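Local coordinates for protein Uly1 (Catenovulum maritimum, PDB 7DRQ) that cleaves the algal polysaccharide ulvan as a lyase of polysaccharide lyase family 24 and binds calcium ions, at residues E120-L125 / T168-D173; D51-Y56 / V60-Y65; L76-T81 / A158-N163; V228-Y233 / G264-A269. All coordinates share one frame; numbering follows the deposited sequence.

Contact 1: E120-L125 / T168-D173; sequences ETIHLL and TQFVKD. With CA (calcium ion), chain C.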
loop_
_atom_site.group_PDB
_atom_site.type_symbol
_atom_site.label_atom_id
_atom_site.label_comp_id
_atom_site.label_asym_id
_atom_site.label_seq_id
_atom_site.Cartn_x
_atom_site.Cartn_y
_atom_site.Cartn_z
ATOM N N GLU A 120 -18.672 11.268 4.872
ATOM C CA GLU A 120 -17.636 12.214 4.441
ATOM C C GLU A 120 -16.569 12.460 5.512
ATOM O O GLU A 120 -15.904 13.506 5.516
ATOM C CB GLU A 120 -18.253 13.541 3.980
ATOM C CG GLU A 120 -18.966 13.409 2.642
ATOM C CD GLU A 120 -19.341 14.749 2.021
ATOM O OE1 GLU A 120 -19.389 15.765 2.750
ATOM O OE2 GLU A 120 -19.580 14.782 0.796
ATOM N N THR A 121 -16.373 11.499 6.417
ATOM C CA THR A 121 -15.224 11.578 7.312
ATOM C C THR A 121 -13.942 11.266 6.548
ATOM O O THR A 121 -13.943 10.527 5.557
ATOM C CB THR A 121 -15.359 10.602 8.474
ATOM O OG1 THR A 121 -15.698 9.318 7.957
ATOM C CG2 THR A 121 -16.427 11.072 9.489
ATOM N N ILE A 122 -12.847 11.854 7.014
ATOM C CA ILE A 122 -11.517 11.629 6.473
ATOM C C ILE A 122 -10.743 10.792 7.474
ATOM O O ILE A 122 -10.790 11.060 8.678
ATOM C CB ILE A 122 -10.785 12.958 6.223
ATOM C CG1 ILE A 122 -11.649 13.889 5.364
ATOM C CG2 ILE A 122 -9.382 12.707 5.616
ATOM C CD1 ILE A 122 -11.175 15.335 5.376
ATOM N N HIS A 123 -10.022 9.793 6.979
ATOM C CA HIS A 123 -9.252 8.895 7.836
ATOM C C HIS A 123 -7.802 8.857 7.390
ATOM O O HIS A 123 -7.522 8.730 6.193
ATOM C CB HIS A 123 -9.874 7.506 7.812
ATOM C CG HIS A 123 -11.323 7.532 8.159
ATOM N ND1 HIS A 123 -11.773 7.378 9.452
ATOM C CD2 HIS A 123 -12.418 7.791 7.405
ATOM C CE1 HIS A 123 -13.088 7.501 9.475
ATOM N NE2 HIS A 123 -13.507 7.746 8.246
ATOM N N LEU A 124 -6.891 8.968 8.359
ATOM C CA LEU A 124 -5.451 8.941 8.123
ATOM C C LEU A 124 -4.794 7.928 9.050
ATOM O O LEU A 124 -5.060 7.924 10.258
ATOM C CB LEU A 124 -4.824 10.315 8.364
ATOM C CG LEU A 124 -5.316 11.423 7.436
ATOM C CD1 LEU A 124 -4.960 12.770 8.025
ATOM C CD2 LEU A 124 -4.676 11.245 6.055
ATOM N N LEU A 125 -3.907 7.112 8.491
ATOM C CA LEU A 125 -3.090 6.180 9.259
ATOM C C LEU A 125 -1.644 6.383 8.858
ATOM O O LEU A 125 -1.332 6.380 7.664
ATOM C CB LEU A 125 -3.521 4.742 8.986
ATOM C CG LEU A 125 -4.859 4.371 9.620
ATOM C CD1 LEU A 125 -5.382 3.092 9.011
ATOM C CD2 LEU A 125 -4.745 4.228 11.143
ATOM N N THR A 168 -9.113 22.236 12.257
ATOM C CA THR A 168 -10.381 22.318 12.977
ATOM C C THR A 168 -11.308 21.157 12.625
ATOM O O THR A 168 -12.144 20.753 13.447
ATOM C CB THR A 168 -11.071 23.655 12.675
ATOM O OG1 THR A 168 -10.229 24.732 13.103
ATOM C CG2 THR A 168 -12.393 23.759 13.403
ATOM N N GLN A 169 -11.158 20.594 11.425
ATOM C CA GLN A 169 -11.985 19.480 10.980
ATOM C C GLN A 169 -11.586 18.147 11.604
ATOM O O GLN A 169 -12.332 17.171 11.461
ATOM C CB GLN A 169 -11.913 19.352 9.456
ATOM C CG GLN A 169 -12.621 20.492 8.737
ATOM C CD GLN A 169 -14.032 20.657 9.238
ATOM O OE1 GLN A 169 -14.895 19.834 8.960
ATOM N NE2 GLN A 169 -14.272 21.720 10.004
ATOM N N PHE A 170 -10.456 18.075 12.285
ATOM C CA PHE A 170 -9.965 16.797 12.775
ATOM C C PHE A 170 -10.144 16.698 14.282
ATOM O O PHE A 170 -10.205 17.707 14.991
ATOM C CB PHE A 170 -8.508 16.576 12.360
ATOM C CG PHE A 170 -8.391 16.125 10.932
ATOM C CD1 PHE A 170 -8.519 17.047 9.896
ATOM C CD2 PHE A 170 -8.270 14.775 10.627
ATOM C CE1 PHE A 170 -8.459 16.637 8.574
ATOM C CE2 PHE A 170 -8.210 14.346 9.315
ATOM C CZ PHE A 170 -8.304 15.288 8.275
ATOM N N VAL A 171 -10.264 15.462 14.749
ATOM C CA VAL A 171 -10.707 15.169 16.108
ATOM C C VAL A 171 -9.490 14.894 16.972
ATOM O O VAL A 171 -8.683 14.005 16.668
ATOM C CB VAL A 171 -11.682 13.984 16.136
ATOM C CG1 VAL A 171 -12.122 13.716 17.584
ATOM C CG2 VAL A 171 -12.873 14.252 15.238
ATOM N N LYS A 172 -9.364 15.650 18.058
ATOM C CA LYS A 172 -8.237 15.479 18.957
ATOM C C LYS A 172 -8.387 14.217 19.803
ATOM O O LYS A 172 -9.497 13.755 20.109
ATOM C CB LYS A 172 -8.089 16.708 19.862
ATOM C CG LYS A 172 -7.842 18.013 19.108
ATOM C CD LYS A 172 -7.450 19.143 20.048
ATOM C CE LYS A 172 -7.471 20.490 19.342
ATOM N NZ LYS A 172 -6.943 21.587 20.212
ATOM N N ASP A 173 -7.243 13.658 20.183
ATOM C CA ASP A 173 -7.197 12.645 21.229
ATOM C C ASP A 173 -7.553 13.320 22.545
ATOM O O ASP A 173 -6.795 14.161 23.034
ATOM C CB ASP A 173 -5.806 12.013 21.282
ATOM C CG ASP A 173 -5.676 10.934 22.347
ATOM O OD1 ASP A 173 -6.622 10.729 23.134
ATOM O OD2 ASP A 173 -4.621 10.276 22.394
HETATM CA CA CA C . -2.542 10.333 21.227
HETATM O O HOH W 1 -2.396 7.870 21.035
HETATM O O HOH W 2 -1.400 9.551 23.318
HETATM O O HOH W 3 -0.226 10.256 20.428
#
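F170 of the 168-173 loop meets I122 and L124 of strand 122-126 in an apolar contact. The F170 ring is met by I122 at its edge and by L124 obliquely. I122 CG2 comes in near the ring plane, 3.9 Å from F170 CZ. L124 CD1 reaches the same end of the ring, 3.8 Å from F170 CE2. Both aliphatic side chains run roughly perpendicular to F170. I122 and L124 share one face of the strand, so their methyl groups meet the ring together.

Polar contacts do not cross between the segments. On the opposite face of the strand from I122, H123 NE2 donates to T121 OG1 at 2.7 Å. Three residues past F170, D173 OD2 binds the calcium ion at 2.4 Å. D173 CG sits anti to the backbone N (chi1 -180°), which carries OD2 out to the metal. Three waters, D183 and the carbonyl of K185 also bind this calcium. The loop that carries F170 runs on to this metal site.

The contact joins a loop to one sheet of what is probably a beta-propeller. F170 also touches I89 and L124 touches F91, both on strand 86-91, while strand 150-152 pairs with strand 122-126.

Contact 2: D51-Y56 / V60-Y65; sequences DAIKVY and VFMTWY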
loop_
_atom_site.group_PDB
_atom_site.type_symbol
_atom_site.label_atom_id
_atom_site.label_comp_id
_atom_site.label_asym_id
_atom_site.label_seq_id
_atom_site.Cartn_x
_atom_site.Cartn_y
_atom_site.Cartn_z
ATOM N N ASP A 51 -0.573 4.164 0.400
ATOM C CA ASP A 51 -1.963 4.389 0.007
ATOM C C ASP A 51 -2.297 5.881 0.117
ATOM O O ASP A 51 -3.143 6.324 0.898
ATOM C CB ASP A 51 -2.883 3.533 0.869
ATOM C CG ASP A 51 -4.286 3.483 0.341
ATOM O OD1 ASP A 51 -4.467 3.596 -0.896
ATOM O OD2 ASP A 51 -5.213 3.342 1.164
ATOM N N ALA A 52 -1.595 6.661 -0.694
ATOM C CA ALA A 52 -1.451 8.088 -0.448
ATOM C C ALA A 52 -2.332 8.964 -1.321
ATOM O O ALA A 52 -2.217 10.192 -1.246
ATOM C CB ALA A 52 0.018 8.503 -0.636
ATOM N N ILE A 53 -3.190 8.393 -2.161
ATOM C CA ILE A 53 -4.045 9.222 -3.002
ATOM C C ILE A 53 -5.419 8.580 -3.136
ATOM O O ILE A 53 -5.528 7.378 -3.397
ATOM C CB ILE A 53 -3.403 9.478 -4.383
ATOM C CG1 ILE A 53 -4.415 10.118 -5.330
ATOM C CG2 ILE A 53 -2.805 8.208 -4.981
ATOM C CD1 ILE A 53 -3.754 10.817 -6.505
ATOM N N LYS A 54 -6.470 9.382 -2.954
ATOM C CA LYS A 54 -7.840 8.921 -3.138
ATOM C C LYS A 54 -8.632 10.005 -3.849
ATOM O O LYS A 54 -8.304 11.193 -3.761
ATOM C CB LYS A 54 -8.539 8.594 -1.809
ATOM C CG LYS A 54 -7.958 7.407 -1.063
ATOM C CD LYS A 54 -8.136 6.134 -1.872
ATOM C CE LYS A 54 -7.148 5.075 -1.394
ATOM N NZ LYS A 54 -7.385 4.748 0.069
ATOM N N VAL A 55 -9.683 9.587 -4.546
ATOM C CA VAL A 55 -10.599 10.500 -5.219
ATOM C C VAL A 55 -11.999 10.266 -4.679
ATOM O O VAL A 55 -12.470 9.124 -4.628
ATOM C CB VAL A 55 -10.557 10.333 -6.749
ATOM C CG1 VAL A 55 -11.467 11.368 -7.419
ATOM C CG2 VAL A 55 -9.135 10.522 -7.247
ATOM N N TYR A 56 -12.652 11.350 -4.259
ATOM C CA TYR A 56 -14.022 11.320 -3.756
ATOM C C TYR A 56 -14.769 12.487 -4.383
ATOM O O TYR A 56 -14.412 13.646 -4.139
ATOM C CB TYR A 56 -14.068 11.423 -2.226
ATOM C CG TYR A 56 -15.461 11.712 -1.714
ATOM C CD1 TYR A 56 -16.451 10.738 -1.758
ATOM C CD2 TYR A 56 -15.795 12.964 -1.207
ATOM C CE1 TYR A 56 -17.735 11.004 -1.307
ATOM C CE2 TYR A 56 -17.065 13.233 -0.753
ATOM C CZ TYR A 56 -18.034 12.251 -0.806
ATOM O OH TYR A 56 -19.304 12.525 -0.360
ATOM N N VAL A 60 -9.446 15.346 -4.946
ATOM C CA VAL A 60 -8.327 14.411 -4.911
ATOM C C VAL A 60 -7.573 14.652 -3.615
ATOM O O VAL A 60 -7.029 15.745 -3.404
ATOM C CB VAL A 60 -7.392 14.592 -6.119
ATOM C CG1 VAL A 60 -6.336 13.488 -6.121
ATOM C CG2 VAL A 60 -8.191 14.566 -7.407
ATOM N N PHE A 61 -7.524 13.638 -2.752
ATOM C CA PHE A 61 -6.817 13.723 -1.484
ATOM C C PHE A 61 -5.456 13.055 -1.621
ATOM O O PHE A 61 -5.368 11.917 -2.094
ATOM C CB PHE A 61 -7.631 13.053 -0.375
ATOM C CG PHE A 61 -8.909 13.778 -0.045
ATOM C CD1 PHE A 61 -10.066 13.535 -0.770
ATOM C CD2 PHE A 61 -8.950 14.705 0.987
ATOM C CE1 PHE A 61 -11.238 14.197 -0.471
ATOM C CE2 PHE A 61 -10.125 15.368 1.296
ATOM C CZ PHE A 61 -11.269 15.117 0.564
HETATM N N MSE A 62 -4.397 13.772 -1.238
HETATM C CA MSE A 62 -3.034 13.256 -1.349
HETATM C C MSE A 62 -2.243 13.523 -0.080
HETATM O O MSE A 62 -2.262 14.633 0.446
HETATM C CB MSE A 62 -2.325 13.881 -2.550
HETATM C CG MSE A 62 -2.972 13.526 -3.867
HETATM SE SE MSE A 62 -2.206 14.649 -5.296
HETATM C CE MSE A 62 -3.328 16.226 -5.139
ATOM N N THR A 63 -1.542 12.503 0.409
ATOM C CA THR A 63 -0.720 12.632 1.601
ATOM C C THR A 63 0.754 12.661 1.222
ATOM O O THR A 63 1.156 12.183 0.162
ATOM C CB THR A 63 -0.962 11.484 2.581
ATOM O OG1 THR A 63 -0.501 10.258 2.004
ATOM C CG2 THR A 63 -2.453 11.363 2.929
ATOM N N TRP A 64 1.557 13.210 2.127
ATOM C CA TRP A 64 3.000 13.302 1.963
ATOM C C TRP A 64 3.592 13.809 3.267
ATOM O O TRP A 64 2.919 14.501 4.035
ATOM C CB TRP A 64 3.383 14.231 0.792
ATOM C CG TRP A 64 2.692 15.591 0.774
ATOM C CD1 TRP A 64 1.375 15.844 0.489
ATOM C CD2 TRP A 64 3.297 16.868 1.005
ATOM N NE1 TRP A 64 1.127 17.200 0.538
ATOM C CE2 TRP A 64 2.285 17.849 0.860
ATOM C CE3 TRP A 64 4.592 17.285 1.330
ATOM C CZ2 TRP A 64 2.531 19.203 1.038
ATOM C CZ3 TRP A 64 4.834 18.635 1.496
ATOM C CH2 TRP A 64 3.813 19.580 1.346
ATOM N N TYR A 65 4.842 13.438 3.519
ATOM C CA TYR A 65 5.660 14.111 4.520
ATOM C C TYR A 65 6.361 15.296 3.870
ATOM O O TYR A 65 6.795 15.208 2.718
ATOM C CB TYR A 65 6.717 13.166 5.088
ATOM C CG TYR A 65 6.182 12.042 5.925
ATOM C CD1 TYR A 65 5.817 12.252 7.255
ATOM C CD2 TYR A 65 6.059 10.759 5.396
ATOM C CE1 TYR A 65 5.334 11.215 8.027
ATOM C CE2 TYR A 65 5.575 9.722 6.163
ATOM C CZ TYR A 65 5.223 9.954 7.473
ATOM O OH TYR A 65 4.751 8.903 8.212
#
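I53 and M62 face each other as a non-hydrogen-bonded pair in an antiparallel beta hairpin, formed by strands 53-56 and 59-65. The strand axes run 4.7 Å apart at 162°. Backbone bonds close the first shell. K54 and F61 exchange two, K54 N to F61 O at 2.9 Å and F61 N to K54 O at 2.8 Å. T63 N donates to A52 O just beyond them.

On one face of the hairpin, I53, V55, V60 and M62 pack together. The I53 side chain runs alongside those of V60 and M62. Its CG1 is anti to the backbone N (chi1 169°), which carries I53 CD1 to 3.7 Å from V60 CG1 and 3.9 Å from CG of M62, which is a selenomethionine. An alanine here is likely to open a gap beside V60 and M62, which would lose the methyl group packed against them. I448 of strand 444-452 touches I53 from the neighbouring sheet.

The other face carries K54 and F61. K54 turns away from F61 to D51, which holds it by a salt bridge, and it also bonds V113 O. T63 OG1 bonds I111 O. In the salt bridge, K54 NZ meets D51 OD2 on its syn side at 2.8 Å, 30° out of the carboxylate plane.

Contact 3: L76-T81 / A158-N163; sequences LTRYNT and ASVTDN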
loop_
_atom_site.group_PDB
_atom_site.type_symbol
_atom_site.label_atom_id
_atom_site.label_comp_id
_atom_site.label_asym_id
_atom_site.label_seq_id
_atom_site.Cartn_x
_atom_site.Cartn_y
_atom_site.Cartn_z
ATOM N N LEU A 76 -1.681 16.732 4.410
ATOM C CA LEU A 76 -2.834 16.274 3.649
ATOM C C LEU A 76 -3.260 17.389 2.707
ATOM O O LEU A 76 -3.600 18.485 3.160
ATOM C CB LEU A 76 -3.986 15.870 4.581
ATOM C CG LEU A 76 -5.301 15.584 3.839
ATOM C CD1 LEU A 76 -5.126 14.403 2.883
ATOM C CD2 LEU A 76 -6.457 15.341 4.818
ATOM N N THR A 77 -3.213 17.119 1.404
ATOM C CA THR A 77 -3.576 18.089 0.372
ATOM C C THR A 77 -4.860 17.643 -0.309
ATOM O O THR A 77 -5.046 16.451 -0.584
ATOM C CB THR A 77 -2.467 18.222 -0.680
ATOM O OG1 THR A 77 -1.266 18.694 -0.065
ATOM C CG2 THR A 77 -2.883 19.214 -1.783
ATOM N N ARG A 78 -5.752 18.591 -0.570
ATOM C CA ARG A 78 -6.980 18.303 -1.291
ATOM C C ARG A 78 -7.029 19.191 -2.520
ATOM O O ARG A 78 -7.015 20.417 -2.393
ATOM C CB ARG A 78 -8.212 18.535 -0.411
ATOM C CG ARG A 78 -9.517 18.126 -1.094
ATOM C CD ARG A 78 -10.730 18.516 -0.251
ATOM N NE ARG A 78 -10.900 19.970 -0.219
ATOM C CZ ARG A 78 -11.863 20.603 0.444
ATOM N NH1 ARG A 78 -12.777 19.911 1.136
ATOM N NH2 ARG A 78 -11.921 21.933 0.419
ATOM N N TYR A 79 -7.068 18.571 -3.696
ATOM C CA TYR A 79 -7.209 19.269 -4.970
ATOM C C TYR A 79 -8.659 19.178 -5.433
ATOM O O TYR A 79 -9.248 18.091 -5.447
ATOM C CB TYR A 79 -6.266 18.664 -6.019
ATOM C CG TYR A 79 -6.554 19.124 -7.425
ATOM C CD1 TYR A 79 -6.141 20.376 -7.860
ATOM C CD2 TYR A 79 -7.251 18.318 -8.315
ATOM C CE1 TYR A 79 -6.411 20.815 -9.146
ATOM C CE2 TYR A 79 -7.523 18.755 -9.622
ATOM C CZ TYR A 79 -7.099 20.004 -10.021
ATOM O OH TYR A 79 -7.376 20.438 -11.311
ATOM N N ASN A 80 -9.232 20.319 -5.819
ATOM C CA ASN A 80 -10.612 20.378 -6.281
ATOM C C ASN A 80 -10.583 20.357 -7.804
ATOM O O ASN A 80 -10.100 21.304 -8.432
ATOM C CB ASN A 80 -11.318 21.628 -5.744
ATOM C CG ASN A 80 -12.812 21.640 -6.048
ATOM O OD1 ASN A 80 -13.263 21.101 -7.061
ATOM N ND2 ASN A 80 -13.585 22.275 -5.175
ATOM N N THR A 81 -11.080 19.267 -8.393
ATOM C CA THR A 81 -11.052 19.123 -9.844
ATOM C C THR A 81 -11.965 20.124 -10.543
ATOM O O THR A 81 -11.809 20.345 -11.749
ATOM C CB THR A 81 -11.469 17.710 -10.252
ATOM O OG1 THR A 81 -12.831 17.471 -9.856
ATOM C CG2 THR A 81 -10.556 16.664 -9.595
ATOM N N ALA A 158 -14.927 16.161 4.349
ATOM C CA ALA A 158 -14.354 15.975 3.014
ATOM C C ALA A 158 -14.758 17.084 2.057
ATOM O O ALA A 158 -14.020 17.381 1.110
ATOM C CB ALA A 158 -14.780 14.631 2.428
ATOM N N SER A 159 -15.920 17.692 2.270
ATOM C CA SER A 159 -16.470 18.628 1.298
ATOM C C SER A 159 -16.606 20.050 1.832
ATOM O O SER A 159 -17.303 20.861 1.213
ATOM C CB SER A 159 -17.831 18.127 0.790
ATOM O OG SER A 159 -18.824 18.224 1.800
ATOM N N VAL A 160 -15.954 20.393 2.950
ATOM C CA VAL A 160 -15.989 21.794 3.366
ATOM C C VAL A 160 -15.249 22.638 2.325
ATOM O O VAL A 160 -14.483 22.125 1.506
ATOM C CB VAL A 160 -15.395 22.007 4.768
ATOM C CG1 VAL A 160 -16.188 21.210 5.811
ATOM C CG2 VAL A 160 -13.909 21.633 4.804
ATOM N N THR A 161 -15.508 23.946 2.346
ATOM C CA THR A 161 -14.790 24.840 1.442
ATOM C C THR A 161 -13.305 24.865 1.788
ATOM O O THR A 161 -12.890 24.480 2.883
ATOM C CB THR A 161 -15.353 26.265 1.518
ATOM O OG1 THR A 161 -15.262 26.733 2.869
ATOM C CG2 THR A 161 -16.813 26.296 1.073
ATOM N N ASP A 162 -12.497 25.332 0.828
ATOM C CA ASP A 162 -11.050 25.373 1.029
ATOM C C ASP A 162 -10.678 26.121 2.303
ATOM O O ASP A 162 -9.806 25.678 3.060
ATOM C CB ASP A 162 -10.355 26.024 -0.171
ATOM C CG ASP A 162 -10.312 25.130 -1.392
ATOM O OD1 ASP A 162 -10.721 23.959 -1.296
ATOM O OD2 ASP A 162 -9.848 25.605 -2.463
ATOM N N ASN A 163 -11.306 27.277 2.550
ATOM C CA ASN A 163 -10.889 28.048 3.718
ATOM C C ASN A 163 -11.249 27.351 5.025
ATOM O O ASN A 163 -10.674 27.683 6.064
ATOM C CB ASN A 163 -11.497 29.454 3.701
ATOM C CG ASN A 163 -12.995 29.428 3.774
ATOM O OD1 ASN A 163 -13.654 28.831 2.920
ATOM N ND2 ASN A 163 -13.558 30.078 4.794
HETATM O O HOH W 4 -9.793 21.584 -2.362
HETATM O O HOH W 5 -13.301 23.376 -2.449
#
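The R78 backbone stays well apart from the 158-163 loop, its CA 8.5 Å from that of D162, and the long side chain spans the gap. R78 lies on strand 73-80 of an antiparallel sheet, one blade of what is probably a beta-propeller.

The loop curls round the edge of the guanidinium and offers it three oxygens. R78 NH1 and R78 NH2 grip V160 O end-on, both at 2.8 Å and close to the guanidinium plane. R78 NH1 also donates to A158 O at 2.8 Å, from well above that carbonyl's plane. R78 NH2 forms a salt bridge with D162 OD1 at 2.9 Å, on the anti lone pair of the carboxylate. These four bonds hold the guanidinium in place. R78 CG is anti to the backbone N (chi1 -175°), and a bend at chi3 (69°) turns the group into the loop. A leucine in place of R78 would probably leave the A158 and V160 carbonyls and the D162 charge without their mate, and the loop less firmly tied to the strand.

F61 and F165 also touch R78. Two waters add to the link. One joins N80 ND2 to D162 OD1. The other accepts from R78 NE at 2.9 Å and donates to R78 O and D162 OD1.

Contact 4: V228-Y233 / G264-A269; sequences VVFNKY and GKMKYA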
loop_
_atom_site.group_PDB
_atom_site.type_symbol
_atom_site.label_atom_id
_atom_site.label_comp_id
_atom_site.label_asym_id
_atom_site.label_seq_id
_atom_site.Cartn_x
_atom_site.Cartn_y
_atom_site.Cartn_z
ATOM N N VAL A 228 -2.811 -10.908 7.751
ATOM C CA VAL A 228 -3.573 -9.745 7.312
ATOM C C VAL A 228 -4.815 -9.646 8.183
ATOM O O VAL A 228 -5.530 -10.643 8.374
ATOM C CB VAL A 228 -3.945 -9.848 5.824
ATOM C CG1 VAL A 228 -4.997 -8.793 5.465
ATOM C CG2 VAL A 228 -2.685 -9.640 4.961
ATOM N N VAL A 229 -5.056 -8.451 8.736
ATOM C CA VAL A 229 -6.269 -8.160 9.491
ATOM C C VAL A 229 -7.008 -7.050 8.760
ATOM O O VAL A 229 -6.387 -6.203 8.112
ATOM C CB VAL A 229 -5.982 -7.754 10.953
ATOM C CG1 VAL A 229 -5.345 -8.926 11.733
ATOM C CG2 VAL A 229 -5.098 -6.514 11.019
ATOM N N PHE A 230 -8.336 -7.073 8.842
ATOM C CA PHE A 230 -9.126 -6.056 8.158
ATOM C C PHE A 230 -10.370 -5.732 8.973
ATOM O O PHE A 230 -10.865 -6.558 9.744
ATOM C CB PHE A 230 -9.509 -6.481 6.726
ATOM C CG PHE A 230 -10.417 -7.693 6.653
ATOM C CD1 PHE A 230 -9.919 -8.974 6.875
ATOM C CD2 PHE A 230 -11.755 -7.547 6.324
ATOM C CE1 PHE A 230 -10.750 -10.084 6.790
ATOM C CE2 PHE A 230 -12.600 -8.645 6.232
ATOM C CZ PHE A 230 -12.097 -9.920 6.473
ATOM N N ASN A 231 -10.875 -4.509 8.796
ATOM C CA ASN A 231 -12.059 -4.077 9.518
ATOM C C ASN A 231 -12.901 -3.207 8.593
ATOM O O ASN A 231 -12.553 -2.981 7.430
ATOM C CB ASN A 231 -11.689 -3.343 10.817
ATOM C CG ASN A 231 -10.820 -2.116 10.572
ATOM O OD1 ASN A 231 -10.586 -1.718 9.433
ATOM N ND2 ASN A 231 -10.335 -1.514 11.654
ATOM N N LYS A 232 -14.020 -2.729 9.121
ATOM C CA LYS A 232 -14.982 -1.951 8.359
ATOM C C LYS A 232 -15.340 -0.704 9.146
ATOM O O LYS A 232 -15.437 -0.738 10.379
ATOM C CB LYS A 232 -16.244 -2.773 8.038
ATOM C CG LYS A 232 -17.373 -1.954 7.409
ATOM C CD LYS A 232 -18.528 -2.818 6.912
ATOM C CE LYS A 232 -19.351 -3.373 8.051
ATOM N NZ LYS A 232 -20.493 -4.197 7.540
ATOM N N TYR A 233 -15.516 0.399 8.431
ATOM C CA TYR A 233 -15.949 1.638 9.053
ATOM C C TYR A 233 -17.456 1.599 9.272
ATOM O O TYR A 233 -18.224 1.305 8.351
ATOM C CB TYR A 233 -15.561 2.829 8.179
ATOM C CG TYR A 233 -16.002 4.130 8.781
ATOM C CD1 TYR A 233 -15.611 4.482 10.072
ATOM C CD2 TYR A 233 -16.855 4.980 8.088
ATOM C CE1 TYR A 233 -16.027 5.655 10.639
ATOM C CE2 TYR A 233 -17.286 6.161 8.651
ATOM C CZ TYR A 233 -16.870 6.494 9.930
ATOM O OH TYR A 233 -17.298 7.668 10.496
ATOM N N GLY A 264 1.038 -9.618 0.552
ATOM C CA GLY A 264 0.042 -9.390 -0.472
ATOM C C GLY A 264 -0.846 -8.227 -0.102
ATOM O O GLY A 264 -0.528 -7.433 0.787
ATOM N N LYS A 265 -1.975 -8.140 -0.791
ATOM C CA LYS A 265 -2.855 -6.996 -0.610
ATOM C C LYS A 265 -4.289 -7.419 -0.870
ATOM O O LYS A 265 -4.558 -8.179 -1.809
ATOM C CB LYS A 265 -2.468 -5.851 -1.545
ATOM C CG LYS A 265 -3.148 -4.530 -1.195
ATOM C CD LYS A 265 -2.439 -3.346 -1.844
ATOM C CE LYS A 265 -0.950 -3.367 -1.578
ATOM N NZ LYS A 265 -0.309 -2.169 -2.196
HETATM N N MSE A 266 -5.193 -6.940 -0.018
HETATM C CA MSE A 266 -6.617 -7.064 -0.248
HETATM C C MSE A 266 -7.061 -5.889 -1.095
HETATM O O MSE A 266 -6.527 -4.779 -0.965
HETATM C CB MSE A 266 -7.405 -7.075 1.069
HETATM C CG MSE A 266 -6.973 -8.146 2.018
HETATM SE SE MSE A 266 -8.118 -8.100 3.624
HETATM C CE MSE A 266 -9.726 -7.668 2.865
ATOM N N LYS A 267 -8.012 -6.143 -1.987
ATOM C CA LYS A 267 -8.588 -5.099 -2.819
ATOM C C LYS A 267 -10.067 -5.372 -2.991
ATOM O O LYS A 267 -10.529 -6.505 -2.847
ATOM C CB LYS A 267 -7.952 -5.037 -4.213
ATOM C CG LYS A 267 -6.454 -4.844 -4.230
ATOM C CD LYS A 267 -5.951 -4.850 -5.683
ATOM C CE LYS A 267 -4.438 -4.922 -5.731
ATOM N NZ LYS A 267 -3.913 -4.623 -7.115
ATOM N N TYR A 268 -10.809 -4.322 -3.329
ATOM C CA TYR A 268 -12.169 -4.487 -3.816
ATOM C C TYR A 268 -12.088 -4.560 -5.333
ATOM O O TYR A 268 -11.608 -3.618 -5.978
ATOM C CB TYR A 268 -13.057 -3.332 -3.367
ATOM C CG TYR A 268 -14.521 -3.537 -3.649
ATOM C CD1 TYR A 268 -15.320 -4.279 -2.782
ATOM C CD2 TYR A 268 -15.117 -2.958 -4.761
ATOM C CE1 TYR A 268 -16.677 -4.454 -3.032
ATOM C CE2 TYR A 268 -16.456 -3.123 -5.016
ATOM C CZ TYR A 268 -17.237 -3.855 -4.156
ATOM O OH TYR A 268 -18.577 -3.984 -4.443
ATOM N N ALA A 269 -12.505 -5.688 -5.895
ATOM C CA ALA A 269 -12.306 -5.953 -7.316
ATOM C C ALA A 269 -13.512 -6.712 -7.832
ATOM O O ALA A 269 -13.963 -7.666 -7.183
ATOM C CB ALA A 269 -11.032 -6.772 -7.557
#
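M266 reaches from strand 261-269 to V228 and F230 on strand 225-234. Two residues before M266, G264 lends only a little backbone surface. Its carbonyl is held by R219. K265 turns away from the 228-233 strand.

M266 is a selenomethionine and carries the contact. M266 SE lies 3.7 Å from V228 CG1 and 3.8 Å from F230 CB. The V228 and M266 side chains run alongside each other head to tail, while M266 passes F230 nearly at a perpendicular. The chain bends at chi3 (37°), and this sets M266 CE over one face of the F230 ring, 4.2 Å from the centroid and 23° off the normal. That is a CH-pi contact. M266 SE itself lies obliquely to the F230 ring, 4.3 Å from the centroid, in a Met-aromatic contact. The two strands belong to different antiparallel sheets, so M266 bridges successive blades of what is probably a beta-propeller. No hydrogen bond crosses between the two segments.

H217 of strand 214-220 touches both F230 and M266, and F207 of strand 201-208 also packs on M266.

How the contacts relate
Along the chain, contact 2 comes first and contact 4 comes last, after all the others have closed. Contacts 1 and 3 interlock, because their segments alternate. Contact 2 and the 76-81 strand of contact 3 lie in one antiparallel sheet, through neighbouring strands 59-65 and 73-80, with contact centres 11 Å apart. Contact 1 belongs to the next sheet, its centre 14 Å from each of them. E120 ties it to both, bonding Y56 of contact 2 and S159 of contact 3. Contact 4 touches contact 1 through Y233 but neither contact 2 nor contact 3. In the probable propeller, contact 2 builds one sheet and contact 4 joins two later ones. Contacts 1 and 3 fasten the calcium-binding loop after strand 150-152 to the strands.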